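Local coordinates for uncharacterized protein (Legionella pneumophila subsp. pneumophila, PDB 4WRP) that is of unknown function but, as a Legionella effector, probably acts inside the infected host cell, this piece being its C-terminal DUF5617 domain, at residues Thr1-Trp13 against Arg61-Val75. Residues are numbered along the deposited sequence; the frame is centred on the assembly and turned at random.
Sequences TIPGNFAAYHELW and RIFTFHWNRHHVKVV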
ATOM      1  N   THR A   1      -5.827  12.213 -13.701  1.00 71.29           N
ATOM      2  CA  THR A   1      -6.053  13.051 -12.464  1.00 68.36           C
ATOM      3  C   THR A   1      -5.121  12.771 -11.275  1.00 59.52           C
ATOM      4  O   THR A   1      -4.533  11.687 -11.113  1.00 57.71           O
ATOM      5  CB  THR A   1      -7.477  12.900 -11.925  1.00 69.28           C
ATOM      6  OG1 THR A   1      -7.686  11.520 -11.589  1.00 71.33           O
ATOM      7  CG2 THR A   1      -8.514  13.414 -12.951  1.00 70.36           C
ATOM      8  N   ILE A   2      -5.064  13.762 -10.400  1.00 51.66           N
ATOM      9  CA  ILE A   2      -4.051  13.839  -9.358  1.00 45.38           C
ATOM     10  C   ILE A   2      -4.695  13.517  -8.031  1.00 38.21           C
ATOM     11  O   ILE A   2      -5.568  14.243  -7.615  1.00 36.08           O
ATOM     12  CB  ILE A   2      -3.461  15.271  -9.323  1.00 45.12           C
ATOM     13  CG1 ILE A   2      -2.945  15.665 -10.715  1.00 46.74           C
ATOM     14  CG2 ILE A   2      -2.363  15.399  -8.272  1.00 45.06           C
ATOM     15  CD1 ILE A   2      -1.807  14.813 -11.219  1.00 46.77           C
ATOM     16  N   PRO A   3      -4.252  12.449  -7.355  1.00 34.71           N
ATOM     17  CA  PRO A   3      -4.853  12.139  -6.065  1.00 34.76           C
ATOM     18  C   PRO A   3      -4.574  13.223  -4.980  1.00 35.24           C
ATOM     19  O   PRO A   3      -3.432  13.642  -4.783  1.00 33.27           O
ATOM     20  CB  PRO A   3      -4.238  10.792  -5.703  1.00 33.54           C
ATOM     21  CG  PRO A   3      -2.947  10.722  -6.441  1.00 34.66           C
ATOM     22  CD  PRO A   3      -3.236  11.450  -7.735  1.00 35.40           C
ATOM     23  N   GLY A   4      -5.656  13.668  -4.327  1.00 34.57           N
ATOM     24  CA  GLY A   4      -5.675  14.797  -3.417  1.00 33.63           C
ATOM     25  C   GLY A   4      -5.553  14.471  -1.964  1.00 32.53           C
ATOM     26  O   GLY A   4      -5.635  15.369  -1.143  1.00 33.42           O
ATOM     27  N   ASN A   5      -5.302  13.196  -1.634  1.00 31.32           N
ATOM     28  CA  ASN A   5      -5.074  12.711  -0.251  1.00 30.83           C
ATOM     29  C   ASN A   5      -4.530  11.283  -0.365  1.00 29.87           C
ATOM     30  O   ASN A   5      -4.550  10.669  -1.459  1.00 27.70           O
ATOM     31  CB  ASN A   5      -6.373  12.748   0.607  1.00 31.13           C
ATOM     32  CG  ASN A   5      -7.553  12.081  -0.106  1.00 33.35           C
ATOM     33  OD1 ASN A   5      -7.558  10.870  -0.304  1.00 31.71           O
ATOM     34  ND2 ASN A   5      -8.506  12.881  -0.559  1.00 35.87           N
ATOM     35  N   PHE A   6      -4.071  10.766   0.765  1.00 28.27           N
ATOM     36  CA  PHE A   6      -3.418   9.494   0.798  1.00 28.47           C
ATOM     37  C   PHE A   6      -4.348   8.340   0.389  1.00 26.63           C
ATOM     38  O   PHE A   6      -3.939   7.434  -0.354  1.00 26.07           O
ATOM     39  CB  PHE A   6      -2.807   9.288   2.168  1.00 29.14           C
ATOM     40  CG  PHE A   6      -1.996   8.060   2.269  1.00 30.02           C
ATOM     41  CD1 PHE A   6      -0.718   8.020   1.728  1.00 31.15           C
ATOM     42  CD2 PHE A   6      -2.477   6.948   2.903  1.00 29.80           C
ATOM     43  CE1 PHE A   6       0.056   6.866   1.850  1.00 31.55           C
ATOM     44  CE2 PHE A   6      -1.706   5.792   3.017  1.00 31.26           C
ATOM     45  CZ  PHE A   6      -0.444   5.749   2.483  1.00 29.97           C
ATOM     46  N   ALA A   7      -5.592   8.378   0.826  1.00 26.76           N
ATOM     47  CA  ALA A   7      -6.541   7.304   0.442  1.00 26.02           C
ATOM     48  C   ALA A   7      -6.787   7.295  -1.061  1.00 25.84           C
ATOM     49  O   ALA A   7      -6.888   6.252  -1.664  1.00 26.56           O
ATOM     50  CB  ALA A   7      -7.857   7.429   1.226  1.00 28.36           C
ATOM     51  N   ALA A   8      -6.869   8.463  -1.679  1.00 27.36           N
ATOM     52  CA  ALA A   8      -7.050   8.545  -3.142  1.00 27.39           C
ATOM     53  C   ALA A   8      -5.825   8.019  -3.876  1.00 27.44           C
ATOM     54  O   ALA A   8      -5.973   7.310  -4.891  1.00 26.47           O
ATOM     55  CB  ALA A   8      -7.360   9.957  -3.588  1.00 28.85           C
ATOM     56  N   TYR A   9      -4.619   8.320  -3.375  1.00 25.32           N
ATOM     57  CA  TYR A   9      -3.413   7.690  -3.960  1.00 25.23           C
ATOM     58  C   TYR A   9      -3.491   6.135  -3.845  1.00 24.77           C
ATOM     59  O   TYR A   9      -3.169   5.413  -4.773  1.00 23.49           O
ATOM     60  CB  TYR A   9      -2.126   8.222  -3.321  1.00 25.19           C
ATOM     61  CG  TYR A   9      -0.921   7.497  -3.858  1.00 25.34           C
ATOM     62  CD1 TYR A   9      -0.513   6.287  -3.313  1.00 25.35           C
ATOM     63  CD2 TYR A   9      -0.177   8.014  -4.923  1.00 29.39           C
ATOM     64  CE1 TYR A   9       0.580   5.598  -3.815  1.00 25.85           C
ATOM     65  CE2 TYR A   9       0.936   7.327  -5.437  1.00 29.32           C
ATOM     66  CZ  TYR A   9       1.305   6.122  -4.873  1.00 27.95           C
ATOM     67  OH  TYR A   9       2.375   5.425  -5.340  1.00 27.28           O
ATOM     68  N   HIS A  10      -3.935   5.653  -2.689  1.00 22.90           N
ATOM     69  CA  HIS A  10      -4.043   4.231  -2.457  1.00 22.96           C
ATOM     70  C   HIS A  10      -5.059   3.577  -3.352  1.00 23.02           C
ATOM     71  O   HIS A  10      -4.823   2.493  -3.801  1.00 23.47           O
ATOM     72  CB  HIS A  10      -4.275   3.913  -0.965  1.00 22.74           C
ATOM     73  CG  HIS A  10      -4.326   2.461  -0.675  1.00 25.38           C
ATOM     74  ND1 HIS A  10      -3.243   1.629  -0.845  1.00 24.48           N
ATOM     75  CD2 HIS A  10      -5.354   1.667  -0.277  1.00 25.62           C
ATOM     76  CE1 HIS A  10      -3.602   0.390  -0.563  1.00 23.82           C
ATOM     77  NE2 HIS A  10      -4.874   0.392  -0.207  1.00 23.92           N
ATOM     78  N   GLU A  11      -6.164   4.239  -3.643  0.50 24.39           N
ATOM     79  CA  GLU A  11      -7.122   3.663  -4.603  0.50 26.97           C
ATOM     80  C   GLU A  11      -6.491   3.483  -6.005  0.50 27.70           C
ATOM     81  O   GLU A  11      -6.639   2.447  -6.643  0.50 27.94           O
ATOM     82  CB  GLU A  11      -8.365   4.527  -4.699  0.50 29.77           C
ATOM     83  CG  GLU A  11      -9.362   3.887  -5.621  0.50 33.04           C
ATOM     84  CD  GLU A  11      -9.461   2.378  -5.375  0.50 35.94           C
ATOM     85  OE1 GLU A  11      -9.279   1.603  -6.352  0.50 36.44           O
ATOM     86  OE2 GLU A  11      -9.662   1.970  -4.187  0.50 37.45           O
ATOM     87  N   LEU A  12      -5.752   4.486  -6.471  1.00 28.10           N
ATOM     88  CA  LEU A  12      -5.041   4.362  -7.755  1.00 29.71           C
ATOM     89  C   LEU A  12      -4.059   3.220  -7.673  1.00 27.22           C
ATOM     90  O   LEU A  12      -3.951   2.398  -8.602  1.00 27.62           O
ATOM     91  CB  LEU A  12      -4.245   5.631  -8.114  1.00 32.73           C
ATOM     92  CG  LEU A  12      -4.945   6.929  -8.435  1.00 38.19           C
ATOM     93  CD1 LEU A  12      -3.864   7.861  -8.972  1.00 40.89           C
ATOM     94  CD2 LEU A  12      -6.116   6.748  -9.433  1.00 41.80           C
ATOM     95  N   TRP A  13      -3.331   3.146  -6.555  1.00 25.23           N
ATOM     96  CA  TRP A  13      -2.357   2.091  -6.375  1.00 25.09           C
ATOM     97  C   TRP A  13      -3.010   0.702  -6.407  1.00 25.94           C
ATOM     98  O   TRP A  13      -2.452  -0.261  -6.979  1.00 25.68           O
ATOM     99  CB  TRP A  13      -1.583   2.281  -5.085  1.00 24.52           C
ATOM    100  CG  TRP A  13      -0.541   1.270  -4.875  1.00 24.77           C
ATOM    101  CD1 TRP A  13       0.797   1.380  -5.172  1.00 24.02           C
ATOM    102  CD2 TRP A  13      -0.707  -0.026  -4.261  1.00 25.54           C
ATOM    103  NE1 TRP A  13       1.445   0.232  -4.811  1.00 23.54           N
ATOM    104  CE2 TRP A  13       0.551  -0.645  -4.255  1.00 23.41           C
ATOM    105  CE3 TRP A  13      -1.805  -0.714  -3.725  1.00 25.91           C
ATOM    106  CZ2 TRP A  13       0.745  -1.916  -3.754  1.00 24.54           C
ATOM    107  CZ3 TRP A  13      -1.604  -1.986  -3.229  1.00 26.59           C
ATOM    108  CH2 TRP A  13      -0.350  -2.569  -3.240  1.00 23.99           C
ATOM    109  N   ARG A  61       3.926   6.998 -13.557  1.00 45.50           N
ATOM    110  CA  ARG A  61       3.345   8.254 -13.123  1.00 48.76           C
ATOM    111  C   ARG A  61       3.075   8.315 -11.603  1.00 44.25           C
ATOM    112  O   ARG A  61       3.254   9.363 -10.980  1.00 43.22           O
ATOM    113  CB  ARG A  61       2.032   8.489 -13.887  1.00 54.57           C
ATOM    114  CG  ARG A  61       1.429   9.851 -13.627  1.00 62.48           C
ATOM    115  CD  ARG A  61       0.480  10.306 -14.723  1.00 71.82           C
ATOM    116  NE  ARG A  61      -0.418  11.363 -14.242  1.00 78.40           N
ATOM    117  CZ  ARG A  61      -1.310  12.003 -14.994  1.00 84.09           C
ATOM    118  NH1 ARG A  61      -2.080  12.930 -14.445  1.00 85.85           N
ATOM    119  NH2 ARG A  61      -1.441  11.719 -16.291  1.00 87.16           N
ATOM    120  N   ILE A  62       2.675   7.204 -11.000  1.00 39.76           N
ATOM    121  CA  ILE A  62       2.373   7.244  -9.568  1.00 37.38           C
ATOM    122  C   ILE A  62       3.581   7.528  -8.684  1.00 34.50           C
ATOM    123  O   ILE A  62       3.410   8.040  -7.591  1.00 31.30           O
ATOM    124  CB  ILE A  62       1.613   5.996  -9.073  1.00 37.28           C
ATOM    125  CG1 ILE A  62       2.498   4.749  -9.101  1.00 36.66           C
ATOM    126  CG2 ILE A  62       0.347   5.827  -9.897  1.00 38.12           C
ATOM    127  CD1 ILE A  62       1.750   3.497  -8.678  1.00 37.95           C
ATOM    128  N   PHE A  63       4.793   7.260  -9.163  1.00 32.65           N
ATOM    129  CA  PHE A  63       5.987   7.463  -8.339  1.00 34.16           C
ATOM    130  C   PHE A  63       6.329   8.943  -8.182  1.00 36.16           C
ATOM    131  O   PHE A  63       7.113   9.305  -7.313  1.00 39.32           O
ATOM    132  CB  PHE A  63       7.214   6.674  -8.883  1.00 34.38           C
ATOM    133  CG  PHE A  63       7.019   5.190  -8.823  1.00 32.60           C
ATOM    134  CD1 PHE A  63       6.351   4.528  -9.840  1.00 34.70           C
ATOM    135  CD2 PHE A  63       7.423   4.472  -7.721  1.00 32.62           C
ATOM    136  CE1 PHE A  63       6.108   3.139  -9.753  1.00 35.73           C
ATOM    137  CE2 PHE A  63       7.168   3.115  -7.610  1.00 31.11           C
ATOM    138  CZ  PHE A  63       6.533   2.440  -8.638  1.00 32.28           C
ATOM    139  N   THR A  64       5.768   9.791  -9.028  1.00 36.42           N
ATOM    140  CA  THR A  64       5.999  11.229  -8.913  1.00 40.27           C
ATOM    141  C   THR A  64       4.997  11.881  -7.941  1.00 36.87           C
ATOM    142  O   THR A  64       5.257  12.956  -7.461  1.00 39.46           O
ATOM    143  CB  THR A  64       5.888  11.950 -10.283  1.00 45.15           C
ATOM    144  OG1 THR A  64       4.508  11.933 -10.729  1.00 48.74           O
ATOM    145  CG2 THR A  64       6.793  11.294 -11.332  1.00 47.18           C
ATOM    146  N   PHE A  65       3.873  11.234  -7.637  1.00 33.27           N
ATOM    147  CA  PHE A  65       2.895  11.844  -6.763  1.00 33.77           C
ATOM    148  C   PHE A  65       3.449  12.043  -5.332  1.00 33.64           C
ATOM    149  O   PHE A  65       4.317  11.286  -4.835  1.00 31.36           O
ATOM    150  CB  PHE A  65       1.568  11.072  -6.736  1.00 33.42           C
ATOM    151  CG  PHE A  65       0.855  10.991  -8.068  1.00 34.16           C
ATOM    152  CD1 PHE A  65       0.998  11.977  -9.054  1.00 37.51           C
ATOM    153  CD2 PHE A  65       0.002   9.935  -8.321  1.00 33.79           C
ATOM    154  CE1 PHE A  65       0.298  11.896 -10.259  1.00 39.28           C
ATOM    155  CE2 PHE A  65      -0.697   9.857  -9.520  1.00 35.78           C
ATOM    156  CZ  PHE A  65      -0.560  10.840 -10.487  1.00 36.64           C
ATOM    157  N   HIS A  66       2.950  13.094  -4.685  1.00 32.44           N
ATOM    158  CA  HIS A  66       3.406  13.462  -3.348  1.00 31.37           C
ATOM    159  C   HIS A  66       3.294  12.296  -2.353  1.00 29.51           C
ATOM    160  O   HIS A  66       4.163  12.077  -1.531  1.00 28.35           O
ATOM    161  CB  HIS A  66       2.552  14.589  -2.854  1.00 31.14           C
ATOM    162  CG  HIS A  66       2.881  15.020  -1.478  1.00 30.72           C
ATOM    163  ND1 HIS A  66       4.080  15.627  -1.164  1.00 32.42           N
ATOM    164  CD2 HIS A  66       2.175  14.947  -0.332  1.00 30.20           C
ATOM    165  CE1 HIS A  66       4.083  15.927   0.119  1.00 32.63           C
ATOM    166  NE2 HIS A  66       2.939  15.533   0.640  1.00 31.36           N
ATOM    167  N   TRP A  67       2.201  11.548  -2.466  1.00 27.14           N
ATOM    168  CA  TRP A  67       1.891  10.489  -1.538  1.00 26.44           C
ATOM    169  C   TRP A  67       2.740   9.255  -1.678  1.00 26.18           C
ATOM    170  O   TRP A  67       2.700   8.400  -0.811  1.00 26.91           O
ATOM    171  CB  TRP A  67       0.445  10.081  -1.715  1.00 27.71           C
ATOM    172  CG  TRP A  67      -0.432  11.250  -1.750  1.00 30.65           C
ATOM    173  CD1 TRP A  67      -1.075  11.771  -2.836  1.00 34.33           C
ATOM    174  CD2 TRP A  67      -0.736  12.084  -0.657  1.00 31.14           C
ATOM    175  NE1 TRP A  67      -1.788  12.874  -2.470  1.00 33.89           N
ATOM    176  CE2 TRP A  67      -1.607  13.077  -1.124  1.00 32.98           C
ATOM    177  CE3 TRP A  67      -0.385  12.062   0.703  1.00 31.29           C
ATOM    178  CZ2 TRP A  67      -2.110  14.063  -0.292  1.00 32.11           C
ATOM    179  CZ3 TRP A  67      -0.871  13.017   1.513  1.00 30.63           C
ATOM    180  CH2 TRP A  67      -1.726  14.021   1.019  1.00 32.12           C
ATOM    181  N   ASN A  68       3.470   9.150  -2.777  1.00 25.91           N
ATOM    182  CA  ASN A  68       4.242   7.967  -3.066  1.00 27.53           C
ATOM    183  C   ASN A  68       5.241   7.639  -1.973  1.00 27.91           C
ATOM    184  O   ASN A  68       5.382   6.494  -1.591  1.00 25.52           O
ATOM    185  CB  ASN A  68       4.965   8.088  -4.401  1.00 27.79           C
ATOM    186  CG  ASN A  68       5.880   6.923  -4.671  1.00 28.64           C
ATOM    187  OD1 ASN A  68       7.090   7.014  -4.501  1.00 28.92           O
ATOM    188  ND2 ASN A  68       5.313   5.835  -5.131  1.00 27.23           N
ATOM    189  N   ARG A  69       5.920   8.644  -1.477  1.00 29.17           N
ATOM    190  CA  ARG A  69       6.961   8.408  -0.521  1.00 31.81           C
ATOM    191  C   ARG A  69       6.445   7.685   0.717  1.00 31.21           C
ATOM    192  O   ARG A  69       7.013   6.675   1.128  1.00 30.29           O
ATOM    193  CB  ARG A  69       7.644   9.706  -0.129  1.00 36.43           C
ATOM    194  CG  ARG A  69       8.836   9.429   0.756  1.00 44.55           C
ATOM    195  CD  ARG A  69       9.507  10.739   1.075  1.00 53.34           C
ATOM    196  NE  ARG A  69      10.112  10.740   2.406  1.00 60.28           N
ATOM    197  CZ  ARG A  69      11.378  11.058   2.661  1.00 62.12           C
ATOM    198  NH1 ARG A  69      11.815  11.054   3.916  1.00 64.81           N
ATOM    199  NH2 ARG A  69      12.193  11.410   1.676  1.00 64.78           N
ATOM    200  N   HIS A  70       5.362   8.172   1.312  1.00 29.40           N
ATOM    201  CA  HIS A  70       4.874   7.546   2.492  1.00 29.91           C
ATOM    202  C   HIS A  70       4.221   6.197   2.141  1.00 26.92           C
ATOM    203  O   HIS A  70       4.293   5.254   2.909  1.00 24.72           O
ATOM    204  CB  HIS A  70       3.836   8.401   3.173  1.00 32.53           C
ATOM    205  CG  HIS A  70       3.310   7.792   4.424  1.00 37.39           C
ATOM    206  ND1 HIS A  70       4.063   7.701   5.576  1.00 42.51           N
ATOM    207  CD2 HIS A  70       2.116   7.226   4.706  1.00 40.47           C
ATOM    208  CE1 HIS A  70       3.343   7.130   6.523  1.00 41.88           C
ATOM    209  NE2 HIS A  70       2.167   6.812   6.013  1.00 44.29           N
ATOM    210  N   HIS A  71       3.607   6.110   0.966  1.00 25.65           N
ATOM    211  CA  HIS A  71       2.943   4.861   0.586  1.00 23.56           C
ATOM    212  C   HIS A  71       3.956   3.735   0.407  1.00 23.20           C
ATOM    213  O   HIS A  71       3.761   2.644   0.902  1.00 22.44           O
ATOM    214  CB  HIS A  71       2.142   5.065  -0.650  1.00 24.22           C
ATOM    215  CG  HIS A  71       1.216   3.940  -0.945  1.00 24.16           C
ATOM    216  ND1 HIS A  71       1.601   2.861  -1.699  1.00 26.05           N
ATOM    217  CD2 HIS A  71      -0.078   3.723  -0.615  1.00 25.82           C
ATOM    218  CE1 HIS A  71       0.600   2.009  -1.800  1.00 25.40           C
ATOM    219  NE2 HIS A  71      -0.438   2.518  -1.166  1.00 25.37           N
ATOM    220  N   VAL A  72       5.064   4.048  -0.247  1.00 24.48           N
ATOM    221  CA  VAL A  72       6.214   3.161  -0.350  1.00 27.15           C
ATOM    222  C   VAL A  72       6.724   2.749   1.042  1.00 28.72           C
ATOM    223  O   VAL A  72       6.966   1.576   1.261  1.00 27.80           O
ATOM    224  CB  VAL A  72       7.299   3.804  -1.237  1.00 29.48           C
ATOM    225  CG1 VAL A  72       8.692   3.185  -1.065  1.00 31.66           C
ATOM    226  CG2 VAL A  72       6.831   3.750  -2.691  1.00 31.17           C
ATOM    227  N   LYS A  73       6.869   3.694   1.974  1.00 31.17           N
ATOM    228  CA  LYS A  73       7.227   3.342   3.362  1.00 31.58           C
ATOM    229  C   LYS A  73       6.259   2.286   3.957  1.00 29.39           C
ATOM    230  O   LYS A  73       6.698   1.311   4.537  1.00 27.71           O
ATOM    231  CB  LYS A  73       7.245   4.575   4.227  1.00 37.72           C
ATOM    232  CG  LYS A  73       8.117   4.521   5.476  1.00 48.33           C
ATOM    233  CD  LYS A  73       7.539   3.731   6.653  1.00 55.53           C
ATOM    234  CE  LYS A  73       6.281   4.346   7.265  1.00 62.51           C
ATOM    235  NZ  LYS A  73       5.737   3.535   8.405  1.00 64.63           N
ATOM    236  N   VAL A  74       4.951   2.478   3.815  1.00 25.97           N
ATOM    237  CA  VAL A  74       3.997   1.492   4.335  1.00 25.69           C
ATOM    238  C   VAL A  74       4.165   0.128   3.648  1.00 25.18           C
ATOM    239  O   VAL A  74       4.203  -0.908   4.324  1.00 23.57           O
ATOM    240  CB  VAL A  74       2.549   2.030   4.224  1.00 27.39           C
ATOM    241  CG1 VAL A  74       1.540   1.001   4.729  1.00 27.81           C
ATOM    242  CG2 VAL A  74       2.455   3.330   5.050  1.00 29.47           C
ATOM    243  N   VAL A  75       4.284   0.112   2.313  1.00 24.01           N
ATOM    244  CA  VAL A  75       4.420  -1.151   1.568  1.00 23.60           C
ATOM    245  C   VAL A  75       5.738  -1.830   1.961  1.00 25.42           C
ATOM    246  O   VAL A  75       5.810  -3.011   2.162  1.00 23.04           O
ATOM    247  CB  VAL A  75       4.275  -0.917   0.080  1.00 24.02           C
ATOM    248  CG1 VAL A  75       4.597  -2.157  -0.712  1.00 25.79           C
ATOM    249  CG2 VAL A  75       2.829  -0.498  -0.224  1.00 23.52           C
TER
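H10 and H71 share a hydrogen bond, H10 ND1 to H71 NE2 at 3.0 Å, in the aromatic cluster where helix 6-13 crosses helix 68-75 at -65°. Both imidazoles are pinned at their second nitrogen too: H71 ND1 bonds Y48 OH in helix 34-49, and H10 NE2 bonds the carbonyl of D98. Y9 OH joins the same network, bonded to Y48 OH and taking a nearly straight bond (170°) from N68 ND2, which has the hydroxyl in its amide plane. W67 gives NE1 to P3 O at 2.9 Å, approaching from above the carbonyl plane. H71 is a knob among F6, Y9, H10 and W13, its CG anti to the backbone N (chi1 -168°): the edge of Y9 meets one face of H71, Y9 CE1 to H71 CG 3.4 Å, while H71 CE1 points into the face of the five-membered ring of W13, 3.4 Å from W13 CG. The edge of H70 meets the F6 ring in an offset edge-to-face pair, H70 CD2 to F6 CE1 3.5 Å. W67 lies under the start of helix 6-13, F6 N over its indole centre. Beyond it, F65 is sandwiched: P3 CD makes a CH-pi contact with one face, 3.8 Å from the ring centroid, and R61 O lies over the other.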